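PDB 5VGC: NleG5-1 effector from Enterobacteria phage YYZ-2008, which probably acts as a ubiquitin-protein transferase (E3 ligase) of the NleG family, with a RING-related domain, and binds calcium ions. Local coordinates for residues Thr32-Glu36 with Ser47-Met51; Glu117-Ile122 with Ile190-Ile195; Pro150-Met156 with Leu167-Leu173. The protein carries 1 engineered substitution. All coordinates share one frame; numbering follows the deposited sequence.

Interaction 1. Residues Thr32-Glu36 with Ser47-Met51; sequences TIRGE and SIRPM
T32 and I48 meet methyl to methyl, with CG2 of T32 lying 3.6 Å from CG2 of I48 as the two side chains run at a slant to each other. The methyl of T32 gets there because OG1 sits between the backbone N and the carbonyl carbon (chi1 59°), which sends CG2 out toward the strand. OG1 itself turns back into its own helix and bonds to the carbonyl of R29. Beside this pair the proline ring of P50 rests against the end of the helix. Its CD is 3.8 Å from O of T32 and 3.6 Å from O of G35. G35 is where the chain leaves the helical conformation.

E36 then runs alongside R49, both side chains pointing the same way. The carboxylate and guanidinium planes are 23° apart. OE1 of E36 lies at the guanidinium edge, 3.6 Å from NE of R49, a long salt bridge. OG of S47 lies 3.0 Å from both OE1 and OE2 of E36. OE2 accepts a hydrogen bond from NE2 of Q38, which should steady the carboxylate on this partly exposed side.

The contact closes the helix 22-34 onto the three-stranded antiparallel sheet that follows it. Strand 44-50 is the middle strand, between 37-41 and 57-60. F57 of strand 57-60 and A37 pack against T32 as well.

Interaction 2. Residues Glu117-Ile122 with Ile190-Ile195; sequences ELLDKI and IAVSMI
L118 lays its CD1 methyl over the backbone of the 190-195 turn, 3.6 Å from N of V192. The same methyl reaches CG1 of I195, at 4.0 Å. Its other methyl, CD2, rests near O of I190. With CG opposite the backbone N (chi1 -176°), the side chain extends off the helix into the angle between V192 and I195. The preceding residue, E117, crosses V192 at about a right angle, and its CG touches CG1 of V192 at 3.7 Å. One turn after L118, I122 meets CD1 of I195 through CG1.

K121 works differently. Its chain is extended, crosses V192 at about a right angle and slides past I195 in the opposite direction. The methylenes therefore pack on both side chains while the ammonium goes beyond them to the backbone. NZ bonds to O of V192 at 3.3 Å and more weakly to O of I195 at 3.2 Å. It comes to the V192 carbonyl from above, 62° out of its plane. I195 N reaches that oxygen from the opposite face, closing the short 3-10 turn. Two donors thus grip one carbonyl, and a lysine ties the turn to the helix.

H87 and N54 of the second subunit pack on E117 and A191. Within the chain, the contact docks helix 111-125 on the loop that leads into strand 195-196. Helix 170-178 lies against L118 and I122 through V177, and strand 152-157 backs I195.

Interaction 3. Residues Pro150-Met156 with Leu167-Leu173; sequences PEDGVFM and LYDKMAL. With CA (calcium ion), chain G.
V154 and Y168 form the hydrogen-bonded pair of an antiparallel hairpin, each N giving a 2.8 Å bond to the other's O. G153 with D169 and F155 with L167 are the flanking non-hydrogen-bonded pairs. K170 N adds a 3.2 Å bond to O of D152, so the pairing runs on into the first turn of helix 170-178.

The tight part begins on the V154 and M156 side. CG1 of V154 meets CD2 of L173 at 3.7 Å, while its CG2 lies on CA and CB of K170. M156 bends at its last torsion, chi3 -94°, which brings CE against CD1 of L173. Its CB packs on CE1 of Y168, and SD stands above the face of that ring, 5.0 Å from the centroid, a distant Met-aromatic contact. A water in the plane of the ring edge bridges Y168 OH and O of M156. On the other face, L167 fits beside G153, its CD1 3.7 Å from the glycine CA. P150 is buried too, with CG on L167 and CB against OD2 of D169.

The looser side holds the exposed E151 and D152. D152 and the partly exposed K170 touch through their methylenes; NZ of K170 goes to E123.

D169 links the two sides. As N-cap it accepts a weak bond from M171 N through OD1. Its OD2 accepts from the water that E151 N donates to. E151 OE2 binds calcium at 2.5 Å, together with E130. These paired glutamates supply negative charge that suits a calcium ion.

In the fold
Interaction 1 stands apart from the other two. Its centre is about 47 Å from that of interaction 2 and about 49 Å from that of interaction 3, on the opposite side of the chain's centre. It is partly buried and joins a helix to the small N-terminal sheet. Interactions 2 and 3 both belong to the RING-related part of the protein. Their centres are about 12 Å apart, and they share one apolar core, where M156 also packs on I190. Interaction 3 is the more buried and relies on strand pairing. Interaction 2 is partly buried and uses a lysine on backbone carbonyls. Interaction 1 uses a long salt bridge at its exposed edge.

Interaction 1. Residues Thr32-Glu36 with Ser47-Met51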
ATOM      1  N   THR A  32     -11.205 -20.453  21.504  1.00124.35           N
ATOM      2  CA  THR A  32     -11.534 -19.243  20.725  1.00 92.04           C
ATOM      3  C   THR A  32     -11.988 -19.581  19.310  1.00 91.11           C
ATOM      4  O   THR A  32     -13.007 -19.070  18.852  1.00 81.75           O
ATOM      5  CB  THR A  32     -10.341 -18.285  20.596  1.00102.19           C
ATOM      6  OG1 THR A  32      -9.257 -18.957  19.951  1.00141.74           O
ATOM      7  CG2 THR A  32      -9.890 -17.793  21.948  1.00112.13           C
ATOM      8  N   ILE A  33     -11.216 -20.434  18.629  1.00110.96           N
ATOM      9  CA  ILE A  33     -11.564 -20.899  17.268  1.00143.86           C
ATOM     10  C   ILE A  33     -12.989 -21.493  17.207  1.00127.99           C
ATOM     11  O   ILE A  33     -13.654 -21.368  16.177  1.00 97.01           O
ATOM     12  CB  ILE A  33     -10.479 -21.864  16.681  1.00154.19           C
ATOM     13  CG1 ILE A  33      -9.262 -21.061  16.191  1.00136.93           C
ATOM     14  CG2 ILE A  33     -11.003 -22.702  15.513  1.00132.77           C
ATOM     15  CD1 ILE A  33      -8.086 -21.908  15.751  1.00131.13           C
ATOM     16  N   ARG A  34     -13.455 -22.121  18.293  1.00160.76           N
ATOM     17  CA  ARG A  34     -14.873 -22.521  18.377  1.00166.71           C
ATOM     18  C   ARG A  34     -15.799 -21.293  18.402  1.00111.99           C
ATOM     19  O   ARG A  34     -16.637 -21.122  17.520  1.00 91.74           O
ATOM     20  CB  ARG A  34     -15.150 -23.417  19.598  1.00189.17           C
ATOM     21  CG  ARG A  34     -14.526 -24.816  19.574  1.00179.30           C
ATOM     22  CD  ARG A  34     -14.726 -25.585  18.270  1.00166.14           C
ATOM     23  NE  ARG A  34     -16.116 -25.591  17.805  1.00152.00           N
ATOM     24  CZ  ARG A  34     -16.522 -25.987  16.595  1.00153.90           C
ATOM     25  NH1 ARG A  34     -17.816 -25.943  16.289  1.00163.92           N
ATOM     26  NH2 ARG A  34     -15.659 -26.433  15.678  1.00151.55           N
ATOM     27  N   GLY A  35     -15.630 -20.446  19.411  1.00104.91           N
ATOM     28  CA  GLY A  35     -16.423 -19.218  19.539  1.00114.72           C
ATOM     29  C   GLY A  35     -15.675 -18.159  20.322  1.00 93.55           C
ATOM     30  O   GLY A  35     -15.220 -17.161  19.760  1.00 63.75           O
ATOM     31  N   GLU A  36     -15.565 -18.392  21.625  1.00 66.39           N
ATOM     32  CA  GLU A  36     -14.754 -17.574  22.527  1.00 60.20           C
ATOM     33  C   GLU A  36     -14.166 -18.487  23.585  1.00 63.52           C
ATOM     34  O   GLU A  36     -14.749 -19.530  23.879  1.00 73.98           O
ATOM     35  CB  GLU A  36     -15.581 -16.456  23.188  1.00 58.95           C
ATOM     36  CG  GLU A  36     -16.510 -16.872  24.332  1.00 64.28           C
ATOM     37  CD  GLU A  36     -16.986 -15.681  25.146  1.00 63.89           C
ATOM     38  OE1 GLU A  36     -17.290 -14.647  24.515  1.00 68.49           O
ATOM     39  OE2 GLU A  36     -17.045 -15.770  26.401  1.00 59.04           O
ATOM     40  N   SER A  47     -12.378 -12.916  28.621  1.00 90.37           N
ATOM     41  CA  SER A  47     -12.891 -13.572  27.419  1.00 74.06           C
ATOM     42  C   SER A  47     -11.963 -13.288  26.246  1.00 53.42           C
ATOM     43  O   SER A  47     -11.761 -12.126  25.879  1.00 74.11           O
ATOM     44  CB  SER A  47     -14.305 -13.074  27.103  1.00 84.79           C
ATOM     45  OG  SER A  47     -14.860 -13.803  26.014  1.00115.01           O
ATOM     46  N   ILE A  48     -11.403 -14.346  25.670  1.00 38.35           N
ATOM     47  CA  ILE A  48     -10.565 -14.227  24.487  1.00 37.38           C
ATOM     48  C   ILE A  48     -11.412 -14.578  23.265  1.00 44.60           C
ATOM     49  O   ILE A  48     -11.975 -15.688  23.189  1.00 45.04           O
ATOM     50  CB  ILE A  48      -9.341 -15.162  24.551  1.00 37.77           C
ATOM     51  CG1 ILE A  48      -8.599 -15.019  25.888  1.00 47.85           C
ATOM     52  CG2 ILE A  48      -8.386 -14.893  23.406  1.00 43.38           C
ATOM     53  CD1 ILE A  48      -8.296 -13.604  26.336  1.00 52.12           C
ATOM     54  N   ARG A  49     -11.493 -13.635  22.324  1.00 43.32           N
ATOM     55  CA  ARG A  49     -12.116 -13.853  21.013  1.00 49.81           C
ATOM     56  C   ARG A  49     -11.055 -13.746  19.912  1.00 60.38           C
ATOM     57  O   ARG A  49     -10.059 -13.007  20.070  1.00 77.73           O
ATOM     58  CB  ARG A  49     -13.215 -12.824  20.755  1.00 61.24           C
ATOM     59  CG  ARG A  49     -14.416 -12.970  21.677  1.00 73.30           C
ATOM     60  CD  ARG A  49     -15.266 -11.709  21.755  1.00 79.21           C
ATOM     61  NE  ARG A  49     -15.982 -11.623  23.030  1.00 84.00           N
ATOM     62  CZ  ARG A  49     -16.602 -10.534  23.492  1.00101.59           C
ATOM     63  NH1 ARG A  49     -16.615  -9.399  22.795  1.00113.42           N
ATOM     64  NH2 ARG A  49     -17.214 -10.578  24.674  1.00110.32           N
ATOM     65  N   PRO A  50     -11.256 -14.486  18.807  1.00 47.87           N
ATOM     66  CA  PRO A  50     -10.326 -14.424  17.690  1.00 59.42           C
ATOM     67  C   PRO A  50     -10.533 -13.119  16.928  1.00 66.82           C
ATOM     68  O   PRO A  50     -11.672 -12.718  16.692  1.00 74.75           O
ATOM     69  CB  PRO A  50     -10.737 -15.626  16.824  1.00 48.59           C
ATOM     70  CG  PRO A  50     -12.199 -15.761  17.059  1.00 48.81           C
ATOM     71  CD  PRO A  50     -12.401 -15.367  18.503  1.00 46.97           C
ATOM     72  N   MET A  51      -9.443 -12.464  16.553  1.00 74.57           N
ATOM     73  CA  MET A  51      -9.532 -11.197  15.828  1.00 61.97           C
ATOM     74  C   MET A  51      -9.880 -11.451  14.380  1.00 66.05           C
ATOM     75  O   MET A  51      -9.851 -12.587  13.903  1.00 64.13           O
ATOM     76  CB  MET A  51      -8.225 -10.413  15.927  1.00 57.98           C
ATOM     77  CG  MET A  51      -7.942  -9.906  17.342  1.00 57.93           C
ATOM     78  SD  MET A  51      -6.511  -8.815  17.405  1.00 49.11           S
ATOM     79  CE  MET A  51      -7.277  -7.329  16.729  1.00 48.80           C
TER

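Interaction 2. Residues Glu117-Ile122 with Ile190-Ile195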
ATOM      1  N   GLU A 117      -6.007  22.772  -3.245  1.00 29.94           N
ATOM      2  CA  GLU A 117      -5.903  23.051  -4.673  1.00 31.72           C
ATOM      3  C   GLU A 117      -7.119  22.524  -5.489  1.00 29.24           C
ATOM      4  O   GLU A 117      -7.718  23.255  -6.313  1.00 34.57           O
ATOM      5  CB  GLU A 117      -4.565  22.494  -5.192  1.00 38.51           C
ATOM      6  CG  GLU A 117      -4.399  22.416  -6.711  1.00 52.28           C
ATOM      7  CD  GLU A 117      -2.961  22.435  -7.201  1.00 57.63           C
ATOM      8  OE1 GLU A 117      -2.065  22.807  -6.413  1.00 67.44           O
ATOM      9  OE2 GLU A 117      -2.749  22.086  -8.387  1.00 52.54           O
ATOM     10  N   LEU A 118      -7.491  21.273  -5.242  1.00 24.40           N
ATOM     11  CA  LEU A 118      -8.604  20.643  -5.945  1.00 22.11           C
ATOM     12  C   LEU A 118      -9.954  21.349  -5.641  1.00 21.12           C
ATOM     13  O   LEU A 118     -10.752  21.682  -6.567  1.00 21.95           O
ATOM     14  CB  LEU A 118      -8.657  19.159  -5.576  1.00 20.96           C
ATOM     15  CG  LEU A 118      -9.659  18.241  -6.244  1.00 20.85           C
ATOM     16  CD1 LEU A 118      -9.595  18.368  -7.751  1.00 22.48           C
ATOM     17  CD2 LEU A 118      -9.322  16.825  -5.822  1.00 23.26           C
ATOM     18  N   LEU A 119     -10.197  21.573  -4.350  1.00 21.01           N
ATOM     19  CA  LEU A 119     -11.394  22.292  -3.916  1.00 22.38           C
ATOM     20  C   LEU A 119     -11.440  23.718  -4.478  1.00 24.50           C
ATOM     21  O   LEU A 119     -12.499  24.183  -4.970  1.00 25.50           O
ATOM     22  CB  LEU A 119     -11.481  22.319  -2.385  1.00 25.24           C
ATOM     23  CG  LEU A 119     -11.799  20.981  -1.713  1.00 25.67           C
ATOM     24  CD1 LEU A 119     -11.759  21.135  -0.213  1.00 30.68           C
ATOM     25  CD2 LEU A 119     -13.168  20.450  -2.125  1.00 26.40           C
ATOM     26  N   ASP A 120     -10.297  24.398  -4.423  1.00 27.41           N
ATOM     27  CA  ASP A 120     -10.181  25.729  -5.044  1.00 32.92           C
ATOM     28  C   ASP A 120     -10.501  25.666  -6.530  1.00 29.78           C
ATOM     29  O   ASP A 120     -11.250  26.528  -7.036  1.00 30.48           O
ATOM     30  CB  ASP A 120      -8.782  26.364  -4.825  1.00 37.87           C
ATOM     31  CG  ASP A 120      -8.613  26.960  -3.429  1.00 45.94           C
ATOM     32  OD1 ASP A 120      -9.589  27.005  -2.647  1.00 57.74           O
ATOM     33  OD2 ASP A 120      -7.486  27.393  -3.101  1.00 66.45           O
ATOM     34  N   LYS A 121      -9.962  24.666  -7.235  1.00 26.05           N
ATOM     35  CA  LYS A 121     -10.284  24.570  -8.660  1.00 25.91           C
ATOM     36  C   LYS A 121     -11.762  24.291  -8.895  1.00 24.84           C
ATOM     37  O   LYS A 121     -12.364  24.881  -9.817  1.00 29.28           O
ATOM     38  CB  LYS A 121      -9.434  23.566  -9.409  1.00 25.41           C
ATOM     39  CG  LYS A 121      -9.678  23.628 -10.907  1.00 28.01           C
ATOM     40  CD  LYS A 121      -8.487  23.144 -11.692  1.00 32.37           C
ATOM     41  CE  LYS A 121      -8.711  23.380 -13.176  1.00 37.40           C
ATOM     42  NZ  LYS A 121      -7.771  22.494 -13.933  1.00 44.22           N
ATOM     43  N   ILE A 122     -12.363  23.422  -8.082  1.00 23.33           N
ATOM     44  CA  ILE A 122     -13.823  23.225  -8.218  1.00 24.03           C
ATOM     45  C   ILE A 122     -14.520  24.589  -8.069  1.00 27.05           C
ATOM     46  O   ILE A 122     -15.277  25.047  -8.976  1.00 29.09           O
ATOM     47  CB  ILE A 122     -14.367  22.185  -7.216  1.00 22.37           C
ATOM     48  CG1 ILE A 122     -13.950  20.786  -7.689  1.00 22.25           C
ATOM     49  CG2 ILE A 122     -15.887  22.277  -7.090  1.00 24.05           C
ATOM     50  CD1 ILE A 122     -14.166  19.692  -6.670  1.00 24.67           C
ATOM     51  N   ILE A 190      -9.917  11.245  -8.477  1.00 17.85           N
ATOM     52  CA  ILE A 190     -10.285  12.542  -9.025  1.00 18.73           C
ATOM     53  C   ILE A 190      -9.132  13.531  -8.815  1.00 21.78           C
ATOM     54  O   ILE A 190      -8.692  13.692  -7.688  1.00 18.63           O
ATOM     55  CB  ILE A 190     -11.585  13.078  -8.376  1.00 17.11           C
ATOM     56  CG1 ILE A 190     -12.746  12.127  -8.683  1.00 16.79           C
ATOM     57  CG2 ILE A 190     -11.858  14.474  -8.878  1.00 16.87           C
ATOM     58  CD1 ILE A 190     -14.096  12.603  -8.256  1.00 16.95           C
ATOM     59  N   ALA A 191      -8.678  14.184  -9.893  1.00 26.86           N
ATOM     60  CA  ALA A 191      -7.510  15.078  -9.872  1.00 23.81           C
ATOM     61  C   ALA A 191      -7.788  16.394 -10.594  1.00 23.29           C
ATOM     62  O   ALA A 191      -8.574  16.397 -11.543  1.00 26.53           O
ATOM     63  CB  ALA A 191      -6.340  14.372 -10.537  1.00 23.48           C
ATOM     64  N   VAL A 192      -7.132  17.490 -10.169  1.00 21.67           N
ATOM     65  CA  VAL A 192      -7.348  18.837 -10.749  1.00 22.03           C
ATOM     66  C   VAL A 192      -7.546  18.894 -12.271  1.00 21.94           C
ATOM     67  O   VAL A 192      -8.496  19.540 -12.766  1.00 23.57           O
ATOM     68  CB  VAL A 192      -6.243  19.895 -10.409  1.00 23.78           C
ATOM     69  CG1 VAL A 192      -6.610  20.715  -9.203  1.00 24.64           C
ATOM     70  CG2 VAL A 192      -4.872  19.282 -10.255  1.00 24.50           C
ATOM     71  N   SER A 193      -6.669  18.220 -13.006  1.00 21.46           N
ATOM     72  CA  SER A 193      -6.718  18.270 -14.467  1.00 22.21           C
ATOM     73  C   SER A 193      -8.059  17.759 -15.046  1.00 20.90           C
ATOM     74  O   SER A 193      -8.438  18.138 -16.160  1.00 21.54           O
ATOM     75  CB  SER A 193      -5.545  17.506 -15.057  1.00 23.34           C
ATOM     76  OG  SER A 193      -5.536  16.227 -14.497  1.00 22.06           O
ATOM     77  N   MET A 194      -8.768  16.916 -14.290  1.00 23.48           N
ATOM     78  CA  MET A 194     -10.126  16.487 -14.686  1.00 21.80           C
ATOM     79  C   MET A 194     -11.197  17.583 -14.601  1.00 20.24           C
ATOM     80  O   MET A 194     -12.237  17.457 -15.273  1.00 19.43           O
ATOM     81  CB  MET A 194     -10.584  15.273 -13.870  1.00 21.64           C
ATOM     82  CG  MET A 194      -9.781  14.004 -14.114  1.00 24.09           C
ATOM     83  SD  MET A 194     -10.130  12.789 -12.829  1.00 24.50           S
ATOM     84  CE  MET A 194      -8.900  11.568 -13.233  1.00 28.40           C
ATOM     85  N   ILE A 195     -10.945  18.625 -13.788  1.00 20.44           N
ATOM     86  CA  ILE A 195     -11.913  19.695 -13.550  1.00 19.85           C
ATOM     87  C   ILE A 195     -11.652  20.751 -14.587  1.00 21.67           C
ATOM     88  O   ILE A 195     -10.495  21.077 -14.833  1.00 25.78           O
ATOM     89  CB  ILE A 195     -11.768  20.368 -12.170  1.00 20.10           C
ATOM     90  CG1 ILE A 195     -11.589  19.342 -11.059  1.00 20.98           C
ATOM     91  CG2 ILE A 195     -12.973  21.228 -11.842  1.00 19.02           C
ATOM     92  CD1 ILE A 195     -12.718  18.379 -10.917  1.00 20.18           C
TER

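Interaction 3. Residues Pro150-Met156 with Leu167-Leu173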
ATOM      1  N   PRO A 150     -28.351  20.517 -11.420  1.00 12.39           N
ATOM      2  CA  PRO A 150     -27.810  21.341 -10.329  1.00 13.58           C
ATOM      3  C   PRO A 150     -28.007  22.819 -10.609  1.00 14.06           C
ATOM      4  O   PRO A 150     -28.125  23.208 -11.766  1.00 14.45           O
ATOM      5  CB  PRO A 150     -26.319  20.991 -10.341  1.00 12.20           C
ATOM      6  CG  PRO A 150     -26.046  20.661 -11.760  1.00 11.88           C
ATOM      7  CD  PRO A 150     -27.281  20.015 -12.307  1.00 11.14           C
ATOM      8  N   GLU A 151     -28.051  23.629  -9.555  1.00 15.99           N
ATOM      9  CA  GLU A 151     -28.046  25.088  -9.692  1.00 17.34           C
ATOM     10  C   GLU A 151     -26.653  25.607  -9.980  1.00 17.68           C
ATOM     11  O   GLU A 151     -26.426  26.362 -10.949  1.00 19.55           O
ATOM     12  CB  GLU A 151     -28.639  25.725  -8.457  1.00 21.04           C
ATOM     13  CG  GLU A 151     -30.099  25.320  -8.118  1.00 22.33           C
ATOM     14  CD  GLU A 151     -31.020  24.898  -9.283  1.00 26.96           C
ATOM     15  OE1 GLU A 151     -31.350  23.676  -9.341  1.00 20.91           O
ATOM     16  OE2 GLU A 151     -31.435  25.758 -10.149  1.00 26.93           O
ATOM     17  N   ASP A 152     -25.714  25.181  -9.146  1.00 26.98           N
ATOM     18  CA  ASP A 152     -24.280  25.373  -9.394  1.00 21.78           C
ATOM     19  C   ASP A 152     -23.685  24.095  -9.933  1.00 15.42           C
ATOM     20  O   ASP A 152     -23.677  23.075  -9.247  1.00 20.03           O
ATOM     21  CB  ASP A 152     -23.575  25.799  -8.106  1.00 29.27           C
ATOM     22  CG  ASP A 152     -24.132  27.096  -7.573  1.00 30.14           C
ATOM     23  OD1 ASP A 152     -24.115  28.086  -8.344  1.00 38.95           O
ATOM     24  OD2 ASP A 152     -24.584  27.133  -6.410  1.00 35.92           O
ATOM     25  N   GLY A 153     -23.190  24.161 -11.164  1.00 13.18           N
ATOM     26  CA  GLY A 153     -22.684  22.985 -11.845  1.00 11.35           C
ATOM     27  C   GLY A 153     -21.198  23.094 -12.113  1.00 13.08           C
ATOM     28  O   GLY A 153     -20.661  24.198 -12.164  1.00 19.95           O
ATOM     29  N   VAL A 154     -20.543  21.942 -12.282  1.00 12.60           N
ATOM     30  CA  VAL A 154     -19.115  21.875 -12.601  1.00 13.63           C
ATOM     31  C   VAL A 154     -18.861  20.804 -13.666  1.00 15.26           C
ATOM     32  O   VAL A 154     -19.436  19.686 -13.588  1.00 12.46           O
ATOM     33  CB  VAL A 154     -18.271  21.500 -11.374  1.00 16.92           C
ATOM     34  CG1 VAL A 154     -16.785  21.528 -11.710  1.00 25.85           C
ATOM     35  CG2 VAL A 154     -18.549  22.415 -10.185  1.00 17.60           C
ATOM     36  N   PHE A 155     -18.007  21.136 -14.651  1.00 13.13           N
ATOM     37  CA  PHE A 155     -17.675  20.188 -15.714  1.00 15.46           C
ATOM     38  C   PHE A 155     -16.537  19.290 -15.245  1.00 16.97           C
ATOM     39  O   PHE A 155     -15.510  19.799 -14.791  1.00 17.02           O
ATOM     40  CB  PHE A 155     -17.229  20.898 -17.015  1.00 17.89           C
ATOM     41  CG  PHE A 155     -18.359  21.388 -17.892  1.00 19.99           C
ATOM     42  CD1 PHE A 155     -19.501  20.633 -18.114  1.00 16.80           C
ATOM     43  CD2 PHE A 155     -18.257  22.614 -18.528  1.00 30.44           C
ATOM     44  CE1 PHE A 155     -20.518  21.103 -18.949  1.00 16.55           C
ATOM     45  CE2 PHE A 155     -19.276  23.085 -19.342  1.00 25.96           C
ATOM     46  CZ  PHE A 155     -20.405  22.329 -19.555  1.00 16.22           C
ATOM     47  N   MET A 156     -16.706  17.969 -15.362  1.00 15.44           N
ATOM     48  CA  MET A 156     -15.587  17.049 -15.070  1.00 15.13           C
ATOM     49  C   MET A 156     -15.394  16.046 -16.194  1.00 12.52           C
ATOM     50  O   MET A 156     -16.366  15.467 -16.703  1.00 12.72           O
ATOM     51  CB  MET A 156     -15.795  16.289 -13.750  1.00 14.91           C
ATOM     52  CG  MET A 156     -14.616  15.410 -13.355  1.00 16.58           C
ATOM     53  SD  MET A 156     -14.895  14.496 -11.835  1.00 15.69           S
ATOM     54  CE  MET A 156     -14.172  15.595 -10.679  1.00 19.40           C
ATOM     55  N   LEU A 167     -21.523  17.239 -16.631  1.00 14.09           N
ATOM     56  CA  LEU A 167     -21.944  18.260 -15.697  1.00 12.96           C
ATOM     57  C   LEU A 167     -22.305  17.587 -14.380  1.00 11.07           C
ATOM     58  O   LEU A 167     -23.173  16.737 -14.362  1.00 11.44           O
ATOM     59  CB  LEU A 167     -23.162  19.013 -16.247  1.00 14.79           C
ATOM     60  CG  LEU A 167     -23.728  20.109 -15.338  1.00 15.47           C
ATOM     61  CD1 LEU A 167     -22.662  21.179 -15.094  1.00 15.70           C
ATOM     62  CD2 LEU A 167     -24.993  20.709 -15.948  1.00 19.02           C
ATOM     63  N   TYR A 168     -21.638  17.980 -13.298  1.00  9.76           N
ATOM     64  CA  TYR A 168     -21.943  17.481 -11.956  1.00  9.25           C
ATOM     65  C   TYR A 168     -22.400  18.624 -11.050  1.00 10.96           C
ATOM     66  O   TYR A 168     -22.041  19.802 -11.261  1.00 12.91           O
ATOM     67  CB  TYR A 168     -20.699  16.812 -11.318  1.00  8.46           C
ATOM     68  CG  TYR A 168     -20.214  15.584 -12.058  1.00  9.39           C
ATOM     69  CD1 TYR A 168     -19.495  15.694 -13.222  1.00 11.08           C
ATOM     70  CD2 TYR A 168     -20.461  14.317 -11.576  1.00 10.47           C
ATOM     71  CE1 TYR A 168     -19.057  14.588 -13.911  1.00 14.32           C
ATOM     72  CE2 TYR A 168     -20.022  13.194 -12.263  1.00 15.03           C
ATOM     73  CZ  TYR A 168     -19.308  13.350 -13.443  1.00 14.90           C
ATOM     74  OH  TYR A 168     -18.856  12.268 -14.176  1.00 18.93           O
ATOM     75  N   ASP A 169     -23.168  18.257 -10.032  1.00 12.61           N
ATOM     76  CA  ASP A 169     -23.495  19.148  -8.930  1.00 15.66           C
ATOM     77  C   ASP A 169     -22.224  19.411  -8.103  1.00 16.83           C
ATOM     78  O   ASP A 169     -21.551  18.469  -7.590  1.00 12.86           O
ATOM     79  CB  ASP A 169     -24.595  18.545  -8.046  1.00 20.55           C
ATOM     80  CG  ASP A 169     -25.263  19.573  -7.140  1.00 19.86           C
ATOM     81  OD1 ASP A 169     -24.567  20.200  -6.327  1.00 19.73           O
ATOM     82  OD2 ASP A 169     -26.502  19.743  -7.230  1.00 37.72           O
ATOM     83  N   LYS A 170     -21.929  20.710  -7.971  1.00 19.26           N
ATOM     84  CA  LYS A 170     -20.779  21.191  -7.215  1.00 17.57           C
ATOM     85  C   LYS A 170     -20.645  20.498  -5.851  1.00 14.74           C
ATOM     86  O   LYS A 170     -19.563  19.964  -5.499  1.00 19.94           O
ATOM     87  CB  LYS A 170     -20.913  22.696  -7.028  1.00 17.82           C
ATOM     88  CG  LYS A 170     -19.723  23.385  -6.376  1.00 19.48           C
ATOM     89  CD  LYS A 170     -20.077  24.823  -6.086  1.00 23.56           C
ATOM     90  CE  LYS A 170     -18.972  25.455  -5.272  1.00 27.49           C
ATOM     91  NZ  LYS A 170     -19.354  26.793  -4.758  1.00 32.33           N
ATOM     92  N   MET A 171     -21.743  20.501  -5.094  0.50 18.28           N
ATOM     93  CA  MET A 171     -21.794  19.880  -3.772  0.50 24.17           C
ATOM     94  C   MET A 171     -21.429  18.394  -3.848  0.50 25.77           C
ATOM     95  O   MET A 171     -20.718  17.873  -2.962  0.50 25.59           O
ATOM     96  CB  MET A 171     -23.187  20.060  -3.129  0.50 29.90           C
ATOM     97  CG  MET A 171     -23.592  21.509  -2.824  0.50 44.84           C
ATOM     98  SD  MET A 171     -25.259  21.824  -2.141  0.50 48.09           S
ATOM     99  CE  MET A 171     -26.274  21.642  -3.606  0.50 36.84           C
ATOM    100  N   ALA A 172     -21.902  17.721  -4.909  1.00 23.21           N
ATOM    101  CA  ALA A 172     -21.603  16.309  -5.130  1.00 20.59           C
ATOM    102  C   ALA A 172     -20.121  16.129  -5.404  1.00 24.78           C
ATOM    103  O   ALA A 172     -19.488  15.238  -4.838  1.00 20.74           O
ATOM    104  CB  ALA A 172     -22.418  15.756  -6.279  1.00 25.22           C
ATOM    105  N   LEU A 173     -19.566  16.981  -6.269  1.00 17.17           N
ATOM    106  CA  LEU A 173     -18.122  16.897  -6.547  1.00 14.31           C
ATOM    107  C   LEU A 173     -17.266  17.124  -5.272  1.00 12.39           C
ATOM    108  O   LEU A 173     -16.292  16.373  -4.990  1.00 11.79           O
ATOM    109  CB  LEU A 173     -17.724  17.886  -7.650  1.00 14.87           C
ATOM    110  CG  LEU A 173     -16.654  17.402  -8.620  1.00 24.75           C
ATOM    111  CD1 LEU A 173     -17.096  16.109  -9.293  1.00 32.18           C
ATOM    112  CD2 LEU A 173     -16.389  18.504  -9.635  1.00 29.44           C
TER
HETATM  113 CA    CA G 305     -33.391  25.542 -11.700  0.50  8.43          CA
HETATM  114  O   HOH W   1     -27.620  22.343  -7.067  1.00 28.39           O
HETATM  115  O   HOH W   2     -17.217  12.779 -16.152  1.00  2.77           O